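Local coordinates for beta-glucanase (Bacteroides thetaiotaomicron, PDB 6EUG), which probably hydrolyses beta-1,3-galactosidic linkages of arabinogalactan, this chain being the family 43 glycoside hydrolase part of a longer two-domain enzyme, at residues E54-W59 with S79-Y84; K33-T38 with S348-L353. One frame throughout, in Å; residues are numbered along the deposited sequence.

Both contacts lie on the same side of a five-bladed propeller, the fold of glycoside hydrolase family 43, and each is partly buried. Contact 1 is internal to one blade: it pairs the middle strands of a four-stranded antiparallel sheet, so its chemistry is backbone hydrogen bonding, an ST turn, an Asx turn and bridging waters. Contact 2 joins distant parts of the sequence, laying the loop 33-38 on strand 349-357 of the last blade; no direct hydrogen bond links its segments, and aromatic rings, a guanidinium face and one water do the work. The two meet where the buried W59 of contact 1 packs on W35, Y350 and W352 of contact 2.

Contact 1. Residues E54-W59 with S79-Y84; sequences EGKYYW and SSTDLY
An antiparallel beta hairpin pairs Y57 with S80, joining strands 56-62 and 74-80, the two central strands of a four-stranded propeller blade. Their backbones form a hydrogen-bonded pair: Y57 N donates its N-H to S80 O (2.8 Å), and S80 N donates to Y57 O (3.0 Å) in that carbonyl's plane. Y58 and S79 follow as the non-hydrogen-bonded pair.

The main side-chain contact lies one turn beyond the strand. With CG of Y57 opposite its carbonyl carbon (chi1 -62°), the ring presents one face to L83. The methyl CD2 of L83 sits 3.7 Å from the ring centroid in a CH-pi contact, and the two side chains cross at about a right angle. Leucine suits this place because its fork spreads across the ring, CD2 near CG and CD1 toward CZ.

L83 is brought there by polar turns. S80 OG accepts from D82 N at 3.1 Å, an ST turn, and weakly from L83 N, while also bonding N85 O. Next comes an Asx turn, in which Y84 N meets D82 OD1 at 2.9 Å from above the carboxylate plane; N85 N shares that oxygen. A short serine and a short aspartate fit here because each can fold back on its own backbone.

On the sheet face that carries Y58 and S79, opposite the one with Y57 and S80, S79 CB lies 3.9 Å from Y58 CE2, and S79 OG is held by E89 and by a water that K56 NZ reaches weakly. G55, at a positive phi where a CB would press on the preceding carbonyl, leaves its O to a second water shared with T81 O.

Strand pairing thus fixes the register, while serine and aspartate oxygens accept from D82 N and Y84 N, and only weakly from L83 N, where the chain leaves the strand, which places the leucine against the tyrosine.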
loop_
_atom_site.group_PDB
_atom_site.type_symbol
_atom_site.label_atom_id
_atom_site.label_comp_id
_atom_site.label_asym_id
_atom_site.label_seq_id
_atom_site.Cartn_x
_atom_site.Cartn_y
_atom_site.Cartn_z
ATOM N N GLU A 54 -0.591 -2.704 22.875
ATOM C CA GLU A 54 -0.834 -2.387 24.281
ATOM C C GLU A 54 -2.237 -1.769 24.513
ATOM O O GLU A 54 -2.387 -0.750 25.170
ATOM C CB GLU A 54 0.327 -1.550 24.883
ATOM C CG GLU A 54 1.619 -2.360 25.052
ATOM C CD GLU A 54 2.834 -1.567 25.568
ATOM O OE1 GLU A 54 2.742 -0.325 25.749
ATOM O OE2 GLU A 54 3.908 -2.197 25.778
ATOM N N GLY A 55 -3.255 -2.385 23.925
ATOM C CA GLY A 55 -4.653 -2.036 24.211
ATOM C C GLY A 55 -5.280 -0.954 23.342
ATOM O O GLY A 55 -6.463 -0.600 23.572
ATOM N N LYS A 56 -4.520 -0.394 22.378
ATOM C CA LYS A 56 -5.027 0.693 21.502
ATOM C C LYS A 56 -4.729 0.456 20.014
ATOM O O LYS A 56 -3.679 -0.090 19.643
ATOM C CB LYS A 56 -4.391 2.061 21.854
ATOM C CG LYS A 56 -4.541 2.558 23.276
ATOM C CD LYS A 56 -3.982 3.971 23.435
ATOM C CE LYS A 56 -4.264 4.528 24.821
ATOM N NZ LYS A 56 -4.279 6.020 24.796
ATOM N N TYR A 57 -5.640 0.910 19.172
ATOM C CA TYR A 57 -5.455 0.997 17.727
ATOM C C TYR A 57 -4.732 2.314 17.378
ATOM O O TYR A 57 -5.062 3.350 17.929
ATOM C CB TYR A 57 -6.832 0.936 16.995
ATOM C CG TYR A 57 -7.551 -0.372 17.257
ATOM C CD1 TYR A 57 -7.313 -1.477 16.465
ATOM C CD2 TYR A 57 -8.507 -0.472 18.275
ATOM C CE1 TYR A 57 -7.928 -2.689 16.732
ATOM C CE2 TYR A 57 -9.126 -1.665 18.566
ATOM C CZ TYR A 57 -8.895 -2.757 17.761
ATOM O OH TYR A 57 -9.526 -3.955 18.052
ATOM N N TYR A 58 -3.746 2.220 16.483
ATOM C CA TYR A 58 -3.057 3.368 15.859
ATOM C C TYR A 58 -3.295 3.382 14.352
ATOM O O TYR A 58 -3.044 2.385 13.686
ATOM C CB TYR A 58 -1.564 3.318 16.190
ATOM C CG TYR A 58 -1.303 3.442 17.675
ATOM C CD1 TYR A 58 -1.320 2.318 18.517
ATOM C CD2 TYR A 58 -1.060 4.667 18.259
ATOM C CE1 TYR A 58 -1.094 2.442 19.891
ATOM C CE2 TYR A 58 -0.830 4.784 19.627
ATOM C CZ TYR A 58 -0.857 3.675 20.446
ATOM O OH TYR A 58 -0.662 3.790 21.838
ATOM N N TRP A 59 -3.777 4.534 13.860
ATOM C CA TRP A 59 -4.101 4.791 12.442
ATOM C C TRP A 59 -3.072 5.784 11.915
ATOM O O TRP A 59 -2.987 6.883 12.425
ATOM C CB TRP A 59 -5.507 5.361 12.358
ATOM C CG TRP A 59 -6.076 5.735 10.982
ATOM C CD1 TRP A 59 -5.450 5.673 9.750
ATOM C CD2 TRP A 59 -7.394 6.261 10.730
ATOM N NE1 TRP A 59 -6.329 6.110 8.761
ATOM C CE2 TRP A 59 -7.507 6.492 9.344
ATOM C CE3 TRP A 59 -8.488 6.584 11.560
ATOM C CZ2 TRP A 59 -8.666 7.039 8.765
ATOM C CZ3 TRP A 59 -9.641 7.098 10.994
ATOM C CH2 TRP A 59 -9.733 7.325 9.606
ATOM N N SER A 79 -5.157 7.705 17.528
ATOM C CA SER A 79 -5.275 6.492 18.388
ATOM C C SER A 79 -6.712 6.313 18.905
ATOM O O SER A 79 -7.459 7.287 18.941
ATOM C CB SER A 79 -4.301 6.526 19.565
ATOM O OG SER A 79 -4.613 7.574 20.469
ATOM N N SER A 80 -7.088 5.065 19.225
ATOM C CA SER A 80 -8.443 4.736 19.715
ATOM C C SER A 80 -8.461 3.424 20.492
ATOM O O SER A 80 -7.769 2.501 20.132
ATOM C CB SER A 80 -9.396 4.553 18.540
ATOM O OG SER A 80 -10.754 4.445 18.977
ATOM N N THR A 81 -9.308 3.320 21.514
ATOM C CA THR A 81 -9.539 2.023 22.158
ATOM C C THR A 81 -10.726 1.280 21.508
ATOM O O THR A 81 -10.878 0.065 21.727
ATOM C CB THR A 81 -9.835 2.196 23.649
ATOM O OG1 THR A 81 -10.956 3.069 23.796
ATOM C CG2 THR A 81 -8.639 2.801 24.382
ATOM N N ASP A 82 -11.551 1.984 20.724
ATOM C CA ASP A 82 -12.876 1.453 20.297
ATOM C C ASP A 82 -13.203 1.465 18.779
ATOM O O ASP A 82 -14.273 0.981 18.382
ATOM C CB ASP A 82 -14.019 2.122 21.112
ATOM C CG ASP A 82 -14.159 3.639 20.860
ATOM O OD1 ASP A 82 -13.571 4.172 19.893
ATOM O OD2 ASP A 82 -14.874 4.314 21.648
ATOM N N LEU A 83 -12.281 2.005 17.959
ATOM C CA LEU A 83 -12.460 2.229 16.507
ATOM C C LEU A 83 -13.525 3.271 16.084
ATOM O O LEU A 83 -13.811 3.395 14.872
ATOM C CB LEU A 83 -12.664 0.889 15.751
ATOM C CG LEU A 83 -11.467 -0.065 15.881
ATOM C CD1 LEU A 83 -11.856 -1.471 15.418
ATOM C CD2 LEU A 83 -10.257 0.417 15.088
ATOM N N TYR A 84 -14.084 4.010 17.050
ATOM C CA TYR A 84 -15.070 5.076 16.789
ATOM C C TYR A 84 -14.534 6.455 17.135
ATOM O O TYR A 84 -14.762 7.405 16.381
ATOM C CB TYR A 84 -16.359 4.864 17.600
ATOM C CG TYR A 84 -17.119 3.583 17.335
ATOM C CD1 TYR A 84 -17.804 3.402 16.147
ATOM C CD2 TYR A 84 -17.212 2.578 18.299
ATOM C CE1 TYR A 84 -18.519 2.245 15.901
ATOM C CE2 TYR A 84 -17.936 1.411 18.056
ATOM C CZ TYR A 84 -18.584 1.260 16.854
ATOM O OH TYR A 84 -19.305 0.127 16.559
HETATM O O HOH W 1 -9.026 -1.944 23.085
HETATM O O HOH W 2 -6.359 7.132 22.460
#

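Contact 2. Residues K33-T38 with S348-L353; sequences KVWRDT and SRYIWL
W35 and W352 meet edge to face within an aromatic cluster completed by Y350. The six-membered ring of W35 directs its CZ3-CH2 edge at the face of W352, the planes at 90°, and W35 CH2 comes within 3.7 Å of W352 CD2. Y350 adds a CH-pi contact: its CB stands over a face of W35, 4.1 Å from the six-membered ring's centroid. Tryptophan suits position 35 because its length spans from the loop to the strand, while NE1 still bonds A30 O.

Apolar packing against a charge comes next. V34 CG2 lies over the centre of the R349 guanidinium, 3.6 Å from CZ. A bend at chi2 (-67°) brings the flat face of the guanidinium against V34 CG2, and bonds to G32 O and the D347 carboxylate fix the group's rotation and probably balance its charge.

The polar link is indirect. One water donates to K33 O at 2.6 Å and accepts from Y350 N at 2.8 Å, above the same face of W35 that Y350 CB occupies.

No helix takes part. The loop 33-38 precedes strand 48-53 of the first blade and lies on strand 349-357, whose neighbours in the last blade are 332-339 and 363-366; Y350 OH reaches back to I43 O and A45 N, so the N-terminal region is tied to the closing blade.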
loop_
_atom_site.group_PDB
_atom_site.type_symbol
_atom_site.label_atom_id
_atom_site.label_comp_id
_atom_site.label_asym_id
_atom_site.label_seq_id
_atom_site.Cartn_x
_atom_site.Cartn_y
_atom_site.Cartn_z
ATOM N N LYS A 33 -18.925 10.139 5.020
ATOM C CA LYS A 33 -19.231 11.354 5.784
ATOM C C LYS A 33 -17.953 11.982 6.334
ATOM O O LYS A 33 -16.895 11.374 6.317
ATOM C CB LYS A 33 -20.188 11.068 6.934
ATOM C CG LYS A 33 -21.468 10.353 6.552
ATOM C CD LYS A 33 -22.327 11.214 5.675
ATOM C CE LYS A 33 -23.680 10.562 5.456
ATOM N NZ LYS A 33 -24.388 11.264 4.359
ATOM N N VAL A 34 -18.067 13.222 6.812
ATOM C CA VAL A 34 -16.937 13.894 7.483
ATOM C C VAL A 34 -16.704 13.285 8.860
ATOM O O VAL A 34 -17.613 13.322 9.707
ATOM C CB VAL A 34 -17.203 15.407 7.604
ATOM C CG1 VAL A 34 -16.070 16.101 8.350
ATOM C CG2 VAL A 34 -17.416 16.048 6.238
ATOM N N TRP A 35 -15.507 12.736 9.115
ATOM C CA TRP A 35 -15.173 12.198 10.437
ATOM C C TRP A 35 -14.237 13.161 11.161
ATOM O O TRP A 35 -13.294 13.679 10.547
ATOM C CB TRP A 35 -14.490 10.824 10.356
ATOM C CG TRP A 35 -15.296 9.717 9.689
ATOM C CD1 TRP A 35 -16.582 9.792 9.225
ATOM C CD2 TRP A 35 -14.865 8.372 9.456
ATOM N NE1 TRP A 35 -16.957 8.596 8.679
ATOM C CE2 TRP A 35 -15.931 7.697 8.820
ATOM C CE3 TRP A 35 -13.668 7.670 9.703
ATOM C CZ2 TRP A 35 -15.837 6.348 8.416
ATOM C CZ3 TRP A 35 -13.575 6.323 9.300
ATOM C CH2 TRP A 35 -14.663 5.683 8.677
ATOM N N ARG A 36 -14.489 13.367 12.458
ATOM C CA ARG A 36 -13.721 14.280 13.292
ATOM C C ARG A 36 -13.113 13.590 14.493
ATOM O O ARG A 36 -13.667 12.603 15.009
ATOM C CB ARG A 36 -14.648 15.402 13.771
ATOM C CG ARG A 36 -14.930 16.417 12.663
ATOM C CD ARG A 36 -16.126 17.279 13.010
ATOM N NE ARG A 36 -16.553 18.053 11.866
ATOM C CZ ARG A 36 -15.959 19.149 11.411
ATOM N NH1 ARG A 36 -14.880 19.663 12.012
ATOM N NH2 ARG A 36 -16.452 19.752 10.339
ATOM N N ASP A 37 -11.995 14.153 14.968
ATOM C CA ASP A 37 -11.301 13.610 16.103
ATOM C C ASP A 37 -11.949 14.097 17.420
ATOM O O ASP A 37 -12.964 14.788 17.415
ATOM C CB ASP A 37 -9.766 13.867 16.002
ATOM C CG ASP A 37 -9.377 15.354 16.101
ATOM O OD1 ASP A 37 -10.162 16.132 16.649
ATOM O OD2 ASP A 37 -8.266 15.740 15.629
ATOM N N THR A 38 -11.370 13.707 18.542
ATOM C CA THR A 38 -11.873 14.098 19.867
ATOM C C THR A 38 -11.811 15.589 20.173
ATOM O O THR A 38 -12.528 16.055 21.055
ATOM C CB THR A 38 -11.159 13.318 20.990
ATOM O OG1 THR A 38 -9.731 13.495 20.898
ATOM C CG2 THR A 38 -11.519 11.828 20.905
ATOM N N SER A 348 -11.058 14.682 1.209
ATOM C CA SER A 348 -11.226 13.240 0.868
ATOM C C SER A 348 -11.758 12.448 2.102
ATOM O O SER A 348 -11.397 12.724 3.259
ATOM C CB SER A 348 -9.932 12.611 0.332
ATOM O OG SER A 348 -9.336 13.348 -0.715
ATOM N N ARG A 349 -12.650 11.502 1.827
ATOM C CA ARG A 349 -13.422 10.761 2.851
ATOM C C ARG A 349 -12.905 9.330 2.996
ATOM O O ARG A 349 -11.971 8.902 2.285
ATOM C CB ARG A 349 -14.932 10.787 2.513
ATOM C CG ARG A 349 -15.441 12.169 2.102
ATOM C CD ARG A 349 -15.373 13.128 3.274
ATOM N NE ARG A 349 -15.765 14.505 2.917
ATOM C CZ ARG A 349 -17.019 14.964 2.859
ATOM N NH1 ARG A 349 -18.062 14.172 3.113
ATOM N NH2 ARG A 349 -17.235 16.241 2.548
ATOM N N TYR A 350 -13.489 8.592 3.925
ATOM C CA TYR A 350 -13.061 7.217 4.238
ATOM C C TYR A 350 -14.232 6.249 4.048
ATOM O O TYR A 350 -15.374 6.555 4.463
ATOM C CB TYR A 350 -12.487 7.179 5.670
ATOM C CG TYR A 350 -11.443 8.249 5.916
ATOM C CD1 TYR A 350 -10.191 8.195 5.306
ATOM C CD2 TYR A 350 -11.696 9.315 6.779
ATOM C CE1 TYR A 350 -9.239 9.183 5.521
ATOM C CE2 TYR A 350 -10.772 10.309 6.980
ATOM C CZ TYR A 350 -9.539 10.230 6.386
ATOM O OH TYR A 350 -8.652 11.216 6.593
ATOM N N ILE A 351 -13.971 5.091 3.410
ATOM C CA ILE A 351 -14.960 4.004 3.300
ATOM C C ILE A 351 -14.441 2.802 4.084
ATOM O O ILE A 351 -13.389 2.268 3.748
ATOM C CB ILE A 351 -15.221 3.566 1.843
ATOM C CG1 ILE A 351 -15.834 4.712 1.039
ATOM C CG2 ILE A 351 -16.060 2.285 1.770
ATOM C CD1 ILE A 351 -15.627 4.558 -0.454
ATOM N N TRP A 352 -15.161 2.423 5.148
ATOM C CA TRP A 352 -14.834 1.254 5.953
ATOM C C TRP A 352 -16.062 0.334 5.954
ATOM O O TRP A 352 -17.180 0.782 6.304
ATOM C CB TRP A 352 -14.449 1.631 7.391
ATOM C CG TRP A 352 -13.150 2.348 7.624
ATOM C CD1 TRP A 352 -12.338 2.980 6.706
ATOM C CD2 TRP A 352 -12.582 2.644 8.905
ATOM N NE1 TRP A 352 -11.269 3.571 7.344
ATOM C CE2 TRP A 352 -11.390 3.381 8.684
ATOM C CE3 TRP A 352 -12.933 2.316 10.214
ATOM C CZ2 TRP A 352 -10.561 3.823 9.732
ATOM C CZ3 TRP A 352 -12.090 2.750 11.265
ATOM C CH2 TRP A 352 -10.928 3.499 11.009
ATOM N N LEU A 353 -15.867 -0.929 5.546
ATOM C CA LEU A 353 -16.970 -1.908 5.390
ATOM C C LEU A 353 -16.486 -3.305 5.846
ATOM O O LEU A 353 -15.315 -3.670 5.602
ATOM C CB LEU A 353 -17.458 -1.987 3.926
ATOM C CG LEU A 353 -18.037 -0.675 3.332
ATOM C CD1 LEU A 353 -18.139 -0.763 1.824
ATOM C CD2 LEU A 353 -19.385 -0.362 3.955
HETATM O O HOH W 3 -15.449 9.334 5.781
#